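Local atomic coordinates of gentamicin resistance protein (Enterococcus gallinarum, PDB entry 3TDV), a protein that probably inactivates gentamicin and related aminoglycoside antibiotics by phosphorylating their 2'' hydroxyl, as a bacterial kinase that prefers GTP over ATP. Residues G68-N73 with M124-A129; N73-V78 with I217-A222. One frame throughout, in Å; residues are numbered along the deposited sequence.

Overall arrangement
Both contacts draw on the connection from helix 50-66 into strand 77-82, their centres about 12 Å apart. Contact 1 joins the first half of this connection, 68-73, to residues 124-129 of helix 110-129; contact 2 joins its second half, 73-78, to the segment 217-222 that follows strand 213-216. Asn73 is common to both. Along the chain the order is 68-73, 73-78, 124-129, 217-222, so the two contacts interleave. The connection in the kinase-like N-terminal part is thereby fastened at two successive places to elements of the C-terminal part, contact 1 away from the nucleotide and contact 2 directly behind the magnesium-binding Asp218.

Contact 1 (G68-N73 with M124-A129); sequences GCVKVN and MNELSA
Glu126 reaches from helix 110-129 to the backbone of the loop at Cys69, Val70 and Lys71, making a helix-to-loop bridge in this protein-kinase-like phosphotransferase fold. Its carboxylate oxygen OE2 accepts a hydrogen bond from Lys71 N at 3.1 Å, with an N-H...O angle of 160°. The bond is fairly straight at the hydrogen, yet the donor comes from above the carboxylate plane, 48° out of it. Water 1 adds another link between helix and loop: it donates to Glu126 OE2 at 2.6 Å and accepts from Val72 N at 3.0 Å. The same carboxylate oxygen lies 3.3 Å from Val70 CA, while CG1 of Val70 is farther off at 4.0 Å. Nearer the helix, CG of Glu126 comes within 3.1 Å of Cys69 O, a close approach, so aliphatic and charged portions of one side chain both follow the loop backbone. The chain of Glu126 is bent at chi2 (147°), which brings the carboxylate to the backbone N of Lys71. Lys71 takes part mainly through that N and its CB; the rest of its side chain leads away, with NZ 6.7 Å from Glu126 OE1, and the two opposite charges are not in contact. Beside the polar bridge, Val70 CG2, anti to the carbonyl carbon, meets Leu127 CD2 in a loose apolar touch (4.4 Å).

An outer layer surrounds these contacts. Val70 and Val72 also rest on Phe123, one turn earlier in helix 110-129, and Leu127 touches His194. On the same stretch of helix, two side chains are tied to Arg250, just after helix 240-249: Asn125 OD1 accepts a hydrogen bond from Arg250 NE, and Ser128 OG accepts one from Arg250 NH2.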
loop_
_atom_site.group_PDB
_atom_site.type_symbol
_atom_site.label_atom_id
_atom_site.label_comp_id
_atom_site.label_asym_id
_atom_site.label_seq_id
_atom_site.Cartn_x
_atom_site.Cartn_y
_atom_site.Cartn_z
ATOM N N GLY A 68 14.943 -13.391 0.574
ATOM C CA GLY A 68 16.394 -13.371 0.503
ATOM C C GLY A 68 17.020 -12.059 0.057
ATOM O O GLY A 68 18.236 -11.900 0.125
ATOM N N CYS A 69 16.200 -11.119 -0.391
ATOM C CA CYS A 69 16.695 -9.909 -1.027
ATOM C C CYS A 69 16.257 -8.686 -0.234
ATOM O O CYS A 69 16.655 -7.557 -0.527
ATOM C CB CYS A 69 16.135 -9.812 -2.461
ATOM S SG CYS A 69 17.078 -10.684 -3.746
ATOM N N VAL A 70 15.406 -8.920 0.756
ATOM C CA VAL A 70 14.857 -7.857 1.593
ATOM C C VAL A 70 15.250 -8.125 3.047
ATOM O O VAL A 70 15.046 -9.236 3.553
ATOM C CB VAL A 70 13.312 -7.817 1.520
ATOM C CG1 VAL A 70 12.750 -6.939 2.638
ATOM C CG2 VAL A 70 12.830 -7.344 0.149
ATOM N N LYS A 71 15.784 -7.094 3.704
ATOM C CA LYS A 71 16.379 -7.194 5.032
ATOM C C LYS A 71 15.344 -7.272 6.158
ATOM O O LYS A 71 15.472 -8.108 7.062
ATOM C CB LYS A 71 17.345 -6.010 5.269
ATOM C CG LYS A 71 18.543 -6.312 6.196
ATOM C CD LYS A 71 19.441 -5.055 6.377
ATOM C CE LYS A 71 20.436 -5.163 7.559
ATOM N NZ LYS A 71 21.775 -5.718 7.176
ATOM N N VAL A 72 14.331 -6.405 6.130
ATOM C CA VAL A 72 13.269 -6.514 7.139
ATOM C C VAL A 72 12.448 -7.801 6.960
ATOM O O VAL A 72 12.577 -8.488 5.936
ATOM C CB VAL A 72 12.307 -5.321 7.116
ATOM C CG1 VAL A 72 13.041 -4.022 7.448
ATOM C CG2 VAL A 72 11.571 -5.249 5.771
ATOM N N ASN A 73 11.620 -8.131 7.955
ATOM C CA ASN A 73 10.703 -9.265 7.835
ATOM C C ASN A 73 9.511 -8.954 6.948
ATOM O O ASN A 73 8.924 -7.866 7.033
ATOM C CB ASN A 73 10.154 -9.693 9.198
ATOM C CG ASN A 73 11.190 -10.394 10.060
ATOM O OD1 ASN A 73 12.096 -11.083 9.558
ATOM N ND2 ASN A 73 11.054 -10.231 11.372
ATOM N N MET A 124 12.919 0.161 0.041
ATOM C CA MET A 124 12.524 0.572 -1.309
ATOM C C MET A 124 13.687 0.386 -2.303
ATOM O O MET A 124 13.490 -0.060 -3.429
ATOM C CB MET A 124 12.014 2.019 -1.323
ATOM C CG MET A 124 10.864 2.298 -0.345
ATOM S SD MET A 124 10.548 4.075 -0.109
ATOM C CE MET A 124 10.314 4.643 -1.773
ATOM N N ASN A 125 14.908 0.698 -1.878
ATOM C CA ASN A 125 16.068 0.422 -2.723
ATOM C C ASN A 125 16.109 -1.044 -3.132
ATOM O O ASN A 125 16.455 -1.370 -4.265
ATOM C CB ASN A 125 17.368 0.756 -1.996
ATOM C CG ASN A 125 17.775 2.201 -2.143
ATOM O OD1 ASN A 125 17.137 2.982 -2.869
ATOM N ND2 ASN A 125 18.859 2.573 -1.447
ATOM N N GLU A 126 15.801 -1.919 -2.174
ATOM C CA GLU A 126 15.834 -3.365 -2.387
ATOM C C GLU A 126 14.768 -3.789 -3.423
ATOM O O GLU A 126 15.046 -4.595 -4.319
ATOM C CB GLU A 126 15.681 -4.102 -1.040
ATOM C CG GLU A 126 17.023 -4.505 -0.392
ATOM C CD GLU A 126 17.030 -4.491 1.146
ATOM O OE1 GLU A 126 18.115 -4.258 1.744
ATOM O OE2 GLU A 126 15.980 -4.717 1.778
ATOM N N LEU A 127 13.569 -3.216 -3.333
ATOM C CA LEU A 127 12.540 -3.460 -4.355
ATOM C C LEU A 127 13.009 -2.962 -5.721
ATOM O O LEU A 127 12.908 -3.687 -6.723
ATOM C CB LEU A 127 11.194 -2.810 -3.974
ATOM C CG LEU A 127 10.586 -3.384 -2.688
ATOM C CD1 LEU A 127 9.162 -2.862 -2.408
ATOM C CD2 LEU A 127 10.596 -4.910 -2.735
ATOM N N SER A 128 13.533 -1.736 -5.755
ATOM C CA SER A 128 13.980 -1.133 -7.011
ATOM C C SER A 128 15.152 -1.886 -7.621
ATOM O O SER A 128 15.515 -1.630 -8.782
ATOM C CB SER A 128 14.374 0.338 -6.818
ATOM O OG SER A 128 13.228 1.147 -6.625
ATOM N N ALA A 129 15.745 -2.800 -6.851
ATOM C CA ALA A 129 16.844 -3.612 -7.379
ATOM C C ALA A 129 16.396 -5.009 -7.847
ATOM O O ALA A 129 17.118 -5.690 -8.586
ATOM C CB ALA A 129 17.994 -3.711 -6.371
HETATM O O HOH W 1 14.707 -4.292 4.025
#

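Contact 2 (N73-V78 with I217-A222); sequences NIPQYV and IDFGDA. With MG (magnesium ion), chain D; MG (magnesium ion), chain E; GDP (guanosine-5'-diphosphate), chain C.
Ile74 and Pro75 pack against Phe219 and Ile217 on the buried side of the DFG segment, the metal-binding motif of the protein-kinase-like fold. Ile74 crosses Phe219 at about a right angle, its CG2 methyl lying 3.8 Å from ring atom CZ in an oblique approach. Pro75 and Ile217 also cross nearly at right angles; Pro75 CD is 4.0 Å from Ile217 CA, and its CG meets Ile217 CG2. The branches of Ile217 then carry the apolar layer to the nucleotide, with CG2 3.8 Å from GDP O6 and CD1 near the imidazole part of the guanine.

Asp218 turns the other way. Its OD2 bridges two magnesium ions, and OD1 and OD2 together chelate one of them, at 2.2 and 2.5 Å. OD1 also accepts from Gly220 N at 3.1 Å, an Asx turn that steadies the carboxylate. His201 completes the site of the magnesium held between both phosphates. On the side away from the metals, Phe219 rests on Leu63 of helix 50-66 and meets His194 edge-to-face, while Pro75 leans on Tyr92 of strand 88-93, just before strand 77-82 begins.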
loop_
_atom_site.group_PDB
_atom_site.type_symbol
_atom_site.label_atom_id
_atom_site.label_comp_id
_atom_site.label_asym_id
_atom_site.label_seq_id
_atom_site.Cartn_x
_atom_site.Cartn_y
_atom_site.Cartn_z
ATOM N N ASN A 73 11.620 -8.131 7.955
ATOM C CA ASN A 73 10.703 -9.265 7.835
ATOM C C ASN A 73 9.511 -8.954 6.948
ATOM O O ASN A 73 8.924 -7.866 7.033
ATOM C CB ASN A 73 10.154 -9.693 9.198
ATOM C CG ASN A 73 11.190 -10.394 10.060
ATOM O OD1 ASN A 73 12.096 -11.083 9.558
ATOM N ND2 ASN A 73 11.054 -10.231 11.372
ATOM N N ILE A 74 9.138 -9.932 6.128
ATOM C CA ILE A 74 7.921 -9.870 5.316
ATOM C C ILE A 74 7.123 -11.174 5.529
ATOM O O ILE A 74 7.686 -12.170 5.994
ATOM C CB ILE A 74 8.289 -9.679 3.834
ATOM C CG1 ILE A 74 9.090 -10.884 3.330
ATOM C CG2 ILE A 74 9.112 -8.393 3.660
ATOM C CD1 ILE A 74 9.379 -10.838 1.841
ATOM N N PRO A 75 5.812 -11.180 5.204
ATOM C CA PRO A 75 5.048 -12.410 5.452
ATOM C C PRO A 75 5.675 -13.597 4.743
ATOM O O PRO A 75 6.109 -13.482 3.590
ATOM C CB PRO A 75 3.685 -12.100 4.834
ATOM C CG PRO A 75 3.562 -10.641 4.942
ATOM C CD PRO A 75 4.949 -10.095 4.705
ATOM N N GLN A 76 5.753 -14.730 5.432
ATOM C CA GLN A 76 6.175 -15.961 4.767
ATOM C C GLN A 76 5.114 -17.037 4.915
ATOM O O GLN A 76 4.806 -17.505 6.027
ATOM C CB GLN A 76 7.566 -16.408 5.237
ATOM C CG GLN A 76 8.689 -15.527 4.663
ATOM C CD GLN A 76 8.743 -15.561 3.119
ATOM O OE1 GLN A 76 9.538 -16.315 2.538
ATOM N NE2 GLN A 76 7.904 -14.733 2.452
ATOM N N TYR A 77 4.545 -17.414 3.773
ATOM C CA TYR A 77 3.316 -18.209 3.748
ATOM C C TYR A 77 3.615 -19.671 4.034
ATOM O O TYR A 77 3.948 -20.438 3.127
ATOM C CB TYR A 77 2.629 -18.042 2.403
ATOM C CG TYR A 77 2.069 -16.659 2.182
ATOM C CD1 TYR A 77 1.921 -15.766 3.244
ATOM C CD2 TYR A 77 1.670 -16.245 0.915
ATOM C CE1 TYR A 77 1.389 -14.487 3.042
ATOM C CE2 TYR A 77 1.145 -14.973 0.704
ATOM C CZ TYR A 77 1.003 -14.104 1.762
ATOM O OH TYR A 77 0.467 -12.853 1.544
ATOM N N VAL A 78 3.506 -20.030 5.309
ATOM C CA VAL A 78 3.905 -21.353 5.815
ATOM C C VAL A 78 2.765 -22.389 5.699
ATOM O O VAL A 78 3.017 -23.577 5.483
ATOM C CB VAL A 78 4.434 -21.249 7.278
ATOM C CG1 VAL A 78 4.170 -22.525 8.067
ATOM C CG2 VAL A 78 5.929 -20.891 7.295
ATOM N N ILE A 217 4.114 -5.604 5.708
ATOM C CA ILE A 217 3.089 -6.584 5.349
ATOM C C ILE A 217 2.268 -6.110 4.165
ATOM O O ILE A 217 2.499 -5.012 3.623
ATOM C CB ILE A 217 2.112 -6.815 6.509
ATOM C CG1 ILE A 217 1.550 -5.475 6.989
ATOM C CG2 ILE A 217 2.794 -7.570 7.666
ATOM C CD1 ILE A 217 0.442 -5.596 8.025
ATOM N N ASP A 218 1.290 -6.938 3.789
ATOM C CA ASP A 218 0.368 -6.612 2.715
ATOM C C ASP A 218 1.057 -6.244 1.409
ATOM O O ASP A 218 1.108 -5.062 1.046
ATOM C CB ASP A 218 -0.590 -5.464 3.092
ATOM C CG ASP A 218 -1.770 -5.370 2.105
ATOM O OD1 ASP A 218 -1.764 -6.164 1.130
ATOM O OD2 ASP A 218 -2.698 -4.547 2.295
ATOM N N PHE A 219 1.545 -7.243 0.678
ATOM C CA PHE A 219 2.142 -6.976 -0.634
ATOM C C PHE A 219 1.113 -7.124 -1.765
ATOM O O PHE A 219 1.495 -7.305 -2.926
ATOM C CB PHE A 219 3.350 -7.897 -0.881
ATOM C CG PHE A 219 4.626 -7.445 -0.189
ATOM C CD1 PHE A 219 5.718 -7.007 -0.938
ATOM C CD2 PHE A 219 4.732 -7.472 1.196
ATOM C CE1 PHE A 219 6.882 -6.599 -0.312
ATOM C CE2 PHE A 219 5.882 -7.070 1.818
ATOM C CZ PHE A 219 6.965 -6.629 1.072
ATOM N N GLY A 220 -0.179 -7.031 -1.443
ATOM C CA GLY A 220 -1.222 -7.295 -2.440
ATOM C C GLY A 220 -1.172 -6.420 -3.700
ATOM O O GLY A 220 -1.552 -6.850 -4.799
ATOM N N ASP A 221 -0.672 -5.193 -3.565
ATOM C CA ASP A 221 -0.655 -4.279 -4.705
ATOM C C ASP A 221 0.688 -4.258 -5.399
ATOM O O ASP A 221 0.967 -3.350 -6.186
ATOM C CB ASP A 221 -1.004 -2.857 -4.253
ATOM C CG ASP A 221 -2.483 -2.681 -3.996
ATOM O OD1 ASP A 221 -3.292 -2.904 -4.936
ATOM O OD2 ASP A 221 -2.839 -2.315 -2.850
ATOM N N ALA A 222 1.545 -5.231 -5.100
ATOM C CA ALA A 222 2.867 -5.222 -5.730
ATOM C C ALA A 222 2.696 -5.198 -7.251
ATOM O O ALA A 222 1.908 -5.950 -7.795
ATOM C CB ALA A 222 3.709 -6.421 -5.285
HETATM MG MG MG D . -3.728 -3.761 3.936
HETATM MG MG MG E . -3.751 -5.713 0.312
HETATM P PB GDP C . -5.740 -5.927 3.154
HETATM O O1B GDP C . -7.160 -6.307 2.810
HETATM O O2B GDP C . -5.780 -4.488 3.639
HETATM O O3B GDP C . -4.853 -6.106 1.935
HETATM O O3A GDP C . -5.236 -6.903 4.349
HETATM P PA GDP C . -3.791 -6.784 5.058
HETATM O O1A GDP C . -2.763 -7.732 4.465
HETATM O O2A GDP C . -3.233 -5.383 5.162
HETATM O "O5'" GDP C . -4.174 -7.240 6.552
HETATM C "C5'" GDP C . -5.226 -6.480 7.154
HETATM C "C4'" GDP C . -4.794 -6.060 8.535
HETATM O "O4'" GDP C . -4.466 -7.209 9.332
HETATM C "C3'" GDP C . -3.516 -5.222 8.547
HETATM O "O3'" GDP C . -3.767 -3.844 8.233
HETATM C "C2'" GDP C . -3.013 -5.442 9.960
HETATM O "O2'" GDP C . -3.726 -4.630 10.903
HETATM C "C1'" GDP C . -3.390 -6.883 10.227
HETATM N N9 GDP C . -2.194 -7.751 10.010
HETATM C C8 GDP C . -1.919 -8.559 8.959
HETATM N N7 GDP C . -0.716 -9.187 9.103
HETATM C C5 GDP C . -0.185 -8.767 10.270
HETATM C C6 GDP C . 1.046 -9.043 11.058
HETATM O O6 GDP C . 1.916 -9.846 10.640
HETATM N N1 GDP C . 1.196 -8.404 12.229
HETATM C C2 GDP C . 0.264 -7.546 12.710
HETATM N N2 GDP C . 0.470 -6.925 13.906
HETATM N N3 GDP C . -0.889 -7.262 12.047
HETATM C C4 GDP C . -1.163 -7.829 10.852
HETATM O O HOH W 2 -4.126 -2.062 2.755
HETATM O O HOH W 3 -4.667 -2.585 5.395
HETATM O O HOH W 4 -5.318 -4.387 -0.155
HETATM O O HOH W 5 -2.678 -4.057 -0.435
HETATM O O HOH W 6 -4.124 -7.356 -0.760
#